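Local coordinates for protein cellulase (PDB 5E0C) that probably hydrolyses internal beta-1,4-glucosidic bonds of cellulose, as a family 5 glycoside hydrolase (EC 3.2.1.4) that also carries carbohydrate-binding domains, at residues A[96-101]-A[140-145]; A[134-139]-A[183-188]. All blocks are in the same frame, centred on the assembly; numbering follows the deposited sequence.

Contact 1 of 2, residues A[96-101]-A[140-145]; sequences LYVMLN and HKLMFE
K141 lies over the ring of Y97 where two neighbouring parallel strands, 97-101 and 142-145, begin their pairing in the eight-stranded TIM barrel. CE of K141 sits above the middle of the ring, 3.5 Å from its centroid, a CH-pi contact. The lysine chain bends at chi3 (67°), which lays CE there; NZ stays over the same face as a cation-pi partner. NZ also forms a salt bridge with D95, and the Y97 hydroxyl bonds D16. Four backbone bonds join the strands: V98 N to K141 O, M143 N to V98 O, L100 N to M143 O and E145 N to L100 O. M99, M143, N101 and E145 occupy one face of the sheet. M99 and M143 cross at a slant, CB of the first 3.9 Å from CG of the second. On the other face, L142 CD1 packs 3.7 Å from V98 CG1, and helix 78-93 covers this side. At the C-terminal end N101 and E145 run side by side, their amide and carboxylate planes 46° apart. R59 pairs with E145 in a salt bridge. N101 OD1 accepts from V62 N, while N101 ND2 bonds H103 ND1 and, weakly at 3.4 Å, E145 OE1.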
# COMPACT_ATOMS: atom_id res chain seq x y z
N LEU A 96 -8.96 21.36 3.85
CA LEU A 96 -8.50 20.25 3.03
C LEU A 96 -9.11 20.28 1.62
O LEU A 96 -10.22 20.79 1.42
CB LEU A 96 -8.85 18.91 3.68
CG LEU A 96 -8.20 18.55 5.01
CD1 LEU A 96 -8.83 17.28 5.57
CD2 LEU A 96 -6.71 18.37 4.82
N TYR A 97 -8.38 19.72 0.66
CA TYR A 97 -8.99 19.38 -0.63
C TYR A 97 -9.69 18.05 -0.47
O TYR A 97 -9.23 17.18 0.29
CB TYR A 97 -7.94 19.28 -1.75
CG TYR A 97 -7.32 20.60 -2.13
CD1 TYR A 97 -6.20 21.09 -1.45
CD2 TYR A 97 -7.84 21.36 -3.17
CE1 TYR A 97 -5.62 22.29 -1.80
CE2 TYR A 97 -7.26 22.57 -3.53
CZ TYR A 97 -6.16 23.03 -2.84
OH TYR A 97 -5.58 24.24 -3.19
N VAL A 98 -10.80 17.87 -1.18
CA VAL A 98 -11.58 16.65 -1.07
C VAL A 98 -11.89 16.06 -2.44
O VAL A 98 -12.38 16.76 -3.31
CB VAL A 98 -12.90 16.92 -0.35
CG1 VAL A 98 -13.72 15.66 -0.28
CG2 VAL A 98 -12.64 17.48 1.04
N MET A 99 -11.58 14.78 -2.63
CA MET A 99 -11.94 14.06 -3.85
C MET A 99 -13.09 13.09 -3.57
O MET A 99 -12.96 12.22 -2.71
CB MET A 99 -10.74 13.30 -4.42
CG MET A 99 -11.03 12.62 -5.77
SD MET A 99 -9.63 11.74 -6.50
CE MET A 99 -8.36 12.97 -6.35
N LEU A 100 -14.21 13.25 -4.28
CA LEU A 100 -15.38 12.38 -4.09
C LEU A 100 -15.66 11.54 -5.34
O LEU A 100 -15.66 12.08 -6.44
CB LEU A 100 -16.60 13.22 -3.74
CG LEU A 100 -17.94 12.45 -3.71
CD1 LEU A 100 -17.96 11.41 -2.61
CD2 LEU A 100 -19.15 13.39 -3.60
N ASN A 101 -15.94 10.24 -5.20
CA ASN A 101 -16.08 9.39 -6.38
C ASN A 101 -17.31 8.47 -6.36
O ASN A 101 -18.13 8.55 -5.46
CB ASN A 101 -14.82 8.53 -6.57
CG ASN A 101 -14.69 7.37 -5.55
OD1 ASN A 101 -15.64 7.01 -4.85
ND2 ASN A 101 -13.50 6.79 -5.49
N HIS A 140 -14.50 25.06 -4.62
CA HIS A 140 -13.78 24.37 -5.68
C HIS A 140 -12.73 23.39 -5.17
O HIS A 140 -12.19 22.60 -5.95
CB HIS A 140 -13.11 25.38 -6.62
CG HIS A 140 -14.08 26.06 -7.55
ND1 HIS A 140 -14.80 27.18 -7.18
CD2 HIS A 140 -14.48 25.75 -8.80
CE1 HIS A 140 -15.58 27.55 -8.18
NE2 HIS A 140 -15.41 26.69 -9.18
N LYS A 141 -12.44 23.43 -3.88
CA LYS A 141 -11.45 22.53 -3.29
C LYS A 141 -12.02 21.13 -3.18
O LYS A 141 -11.30 20.17 -2.91
CB LYS A 141 -10.99 23.04 -1.93
CG LYS A 141 -10.44 24.45 -2.00
CD LYS A 141 -9.79 24.89 -0.72
CE LYS A 141 -8.54 24.08 -0.45
NZ LYS A 141 -7.71 24.77 0.58
N LEU A 142 -13.33 21.02 -3.38
CA LEU A 142 -13.96 19.72 -3.61
C LEU A 142 -13.96 19.40 -5.12
O LEU A 142 -14.39 20.21 -5.93
CB LEU A 142 -15.39 19.71 -3.06
CG LEU A 142 -16.29 18.52 -3.43
CD1 LEU A 142 -15.70 17.21 -2.95
CD2 LEU A 142 -17.68 18.72 -2.85
N MET A 143 -13.43 18.23 -5.46
CA MET A 143 -13.35 17.76 -6.83
C MET A 143 -14.08 16.42 -7.00
O MET A 143 -14.23 15.66 -6.03
CB MET A 143 -11.90 17.62 -7.24
CG MET A 143 -11.16 16.51 -6.51
SD MET A 143 -9.38 16.75 -6.56
CE MET A 143 -9.13 17.90 -5.20
N PHE A 144 -14.52 16.12 -8.23
CA PHE A 144 -15.24 14.88 -8.52
C PHE A 144 -14.43 13.93 -9.36
O PHE A 144 -13.82 14.33 -10.36
CB PHE A 144 -16.54 15.15 -9.26
CG PHE A 144 -17.54 15.93 -8.48
CD1 PHE A 144 -17.54 15.90 -7.09
CD2 PHE A 144 -18.49 16.70 -9.14
CE1 PHE A 144 -18.48 16.63 -6.37
CE2 PHE A 144 -19.42 17.43 -8.43
CZ PHE A 144 -19.41 17.40 -7.04
N GLU A 145 -14.46 12.66 -8.98
CA GLU A 145 -13.76 11.60 -9.68
C GLU A 145 -14.80 10.64 -10.26
O GLU A 145 -15.66 10.15 -9.53
CB GLU A 145 -12.79 10.89 -8.73
CG GLU A 145 -12.13 9.68 -9.33
CD GLU A 145 -11.36 8.89 -8.29
OE1 GLU A 145 -11.64 9.08 -7.08
OE2 GLU A 145 -10.47 8.09 -8.68

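Contact 2 of 2, residues A[134-139]-A[183-188]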
# COMPACT_ATOMS: atom_id res chain seq x y z
N ARG A 134 -26.29 18.13 -5.25
CA ARG A 134 -26.01 18.24 -3.82
C ARG A 134 -24.85 19.20 -3.51
O ARG A 134 -24.94 20.01 -2.59
CB ARG A 134 -25.72 16.85 -3.24
CG ARG A 134 -25.40 16.81 -1.75
CD ARG A 134 -26.50 17.46 -0.91
NE ARG A 134 -27.75 16.70 -0.91
CZ ARG A 134 -28.16 15.90 0.08
NH1 ARG A 134 -27.42 15.75 1.17
NH2 ARG A 134 -29.31 15.27 -0.03
N PHE A 135 -23.78 19.14 -4.30
CA PHE A 135 -22.61 19.95 -3.98
C PHE A 135 -22.41 21.14 -4.90
O PHE A 135 -21.30 21.67 -5.02
CB PHE A 135 -21.38 19.05 -3.97
CG PHE A 135 -21.53 17.87 -3.06
CD1 PHE A 135 -21.54 18.04 -1.68
CD2 PHE A 135 -21.71 16.60 -3.57
CE1 PHE A 135 -21.71 16.96 -0.84
CE2 PHE A 135 -21.87 15.52 -2.74
CZ PHE A 135 -21.87 15.70 -1.37
N GLN A 136 -23.49 21.58 -5.52
CA GLN A 136 -23.43 22.67 -6.48
C GLN A 136 -22.84 23.96 -5.91
O GLN A 136 -22.10 24.66 -6.60
CB GLN A 136 -24.82 22.96 -7.04
CG GLN A 136 -24.87 24.11 -8.03
CD GLN A 136 -26.29 24.50 -8.35
OE1 GLN A 136 -27.12 24.68 -7.45
NE2 GLN A 136 -26.60 24.60 -9.65
N GLY A 137 -23.16 24.26 -4.65
CA GLY A 137 -22.65 25.46 -4.03
C GLY A 137 -21.36 25.29 -3.22
O GLY A 137 -20.93 26.22 -2.55
N HIS A 138 -20.75 24.11 -3.29
CA HIS A 138 -19.55 23.82 -2.51
C HIS A 138 -18.28 24.35 -3.16
O HIS A 138 -18.16 24.36 -4.38
CB HIS A 138 -19.41 22.32 -2.30
CG HIS A 138 -20.20 21.79 -1.15
ND1 HIS A 138 -21.56 21.58 -1.22
CD2 HIS A 138 -19.83 21.43 0.10
CE1 HIS A 138 -21.99 21.11 -0.06
NE2 HIS A 138 -20.95 21.01 0.76
N SER A 139 -17.35 24.78 -2.32
CA SER A 139 -16.01 25.23 -2.71
C SER A 139 -15.31 24.40 -3.80
O SER A 139 -15.49 23.18 -3.87
CB SER A 139 -15.11 25.20 -1.47
OG SER A 139 -13.73 25.20 -1.82
N GLY A 183 -22.97 26.68 -11.78
CA GLY A 183 -22.67 27.13 -10.43
C GLY A 183 -21.21 26.88 -10.13
O GLY A 183 -20.36 27.19 -10.96
N SER A 184 -20.90 26.31 -8.97
CA SER A 184 -19.50 26.01 -8.67
C SER A 184 -19.04 24.78 -9.45
O SER A 184 -17.84 24.54 -9.59
CB SER A 184 -19.31 25.80 -7.17
OG SER A 184 -19.62 26.99 -6.46
N ASN A 185 -19.99 24.03 -9.99
CA ASN A 185 -19.68 22.87 -10.81
C ASN A 185 -19.08 23.20 -12.18
O ASN A 185 -18.46 22.35 -12.82
CB ASN A 185 -20.94 22.02 -10.99
CG ASN A 185 -21.38 21.35 -9.70
OD1 ASN A 185 -20.56 21.14 -8.81
ND2 ASN A 185 -22.65 20.99 -9.61
N THR A 186 -19.23 24.45 -12.61
CA THR A 186 -18.73 24.90 -13.91
C THR A 186 -17.21 24.84 -14.01
O THR A 186 -16.67 24.42 -15.03
CB THR A 186 -19.21 26.34 -14.21
OG1 THR A 186 -20.64 26.37 -14.23
CG2 THR A 186 -18.69 26.81 -15.56
N GLU A 187 -16.51 25.27 -12.97
CA GLU A 187 -15.05 25.23 -13.01
C GLU A 187 -14.50 24.25 -11.98
O GLU A 187 -13.30 24.20 -11.75
CB GLU A 187 -14.47 26.63 -12.79
CG GLU A 187 -15.15 27.66 -13.67
CD GLU A 187 -14.41 28.99 -13.75
OE1 GLU A 187 -13.29 29.10 -13.20
OE2 GLU A 187 -14.97 29.92 -14.37
N ARG A 188 -15.39 23.46 -11.38
CA ARG A 188 -14.97 22.44 -10.45
C ARG A 188 -14.01 21.46 -11.12
O ARG A 188 -14.29 20.95 -12.20
CB ARG A 188 -16.17 21.68 -9.88
CG ARG A 188 -15.76 20.67 -8.82
CD ARG A 188 -16.93 19.96 -8.17
NE ARG A 188 -18.00 20.86 -7.76
CZ ARG A 188 -17.95 21.67 -6.70
NH1 ARG A 188 -16.86 21.73 -5.95
NH2 ARG A 188 -19.00 22.44 -6.41
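R188 reaches across to 134-139 and binds the backbone carbonyls of H138 and S139 with its guanidinium group. Its CB points toward 134-139, and the side chain starts out extended. CG is anti to the backbone N (chi1 -176°), and CD passes alongside the F144 ring of the adjoining strand. The chain then bends at chi3 (-47°), which brings NE round to the amide of N185. R188 NE donates to N185 OD1 at 2.8 Å, in the carbonyl plane of that amide. NH2 donates to the same oxygen, so two nitrogens hold one atom side-on. This also holds the N185 amide in place, and its ND2 bonds S132 O, near the end of helix 117-134. CZ lies near the carbonyl oxygens of F135 and H138. From there R188 NH2 donates to H138 O at 2.9 Å. F135 O is slightly closer to R188 NH2, at 2.8 Å, but the angle is too poor for a hydrogen bond. R188 NH1 takes S139 O at 2.9 Å, from above the plane of that carbonyl, and adds a weak bond to H138 O. Its further partner is L142 O. The carbonyls gathered here would probably favour the positive charge of the arginine.

Beside the guanidinium, S184 N donates to Q136 O at 3.1 Å. CB of S184 packs on the same oxygen and on H138 O. G183 before it has a positive phi (73°). Within 134-139, H138 N bonds F135 O. That bond closes a type I beta turn from F135 to H138, and a buried arginine joins this turn to the loop before strand 190-193. Both loops are helix-to-strand connections at the N-terminal ends of the strands in a TIM barrel.

In the fold
From the N terminus, strand 97-101 comes first. The chain then passes through helices 105-110 and 117-134 and the turn of 134-139 to strand 142-145, where contact 1 closes this beta-alpha-beta crossover. Contact 2 opens before that closure, at 134-139. It closes after helix 161-181, at 183-188, just before strand 190-193. The two loops therefore cross, with segments in the order 96-101, 134-139, 140-145, 183-188. Contact 1 joins two barrel strands, and contact 2 joins the connections leading into strands 142-145 and 190-193. Their centres are about 10 Å apart. H140 of contact 1 packs on S184 and E187 of contact 2.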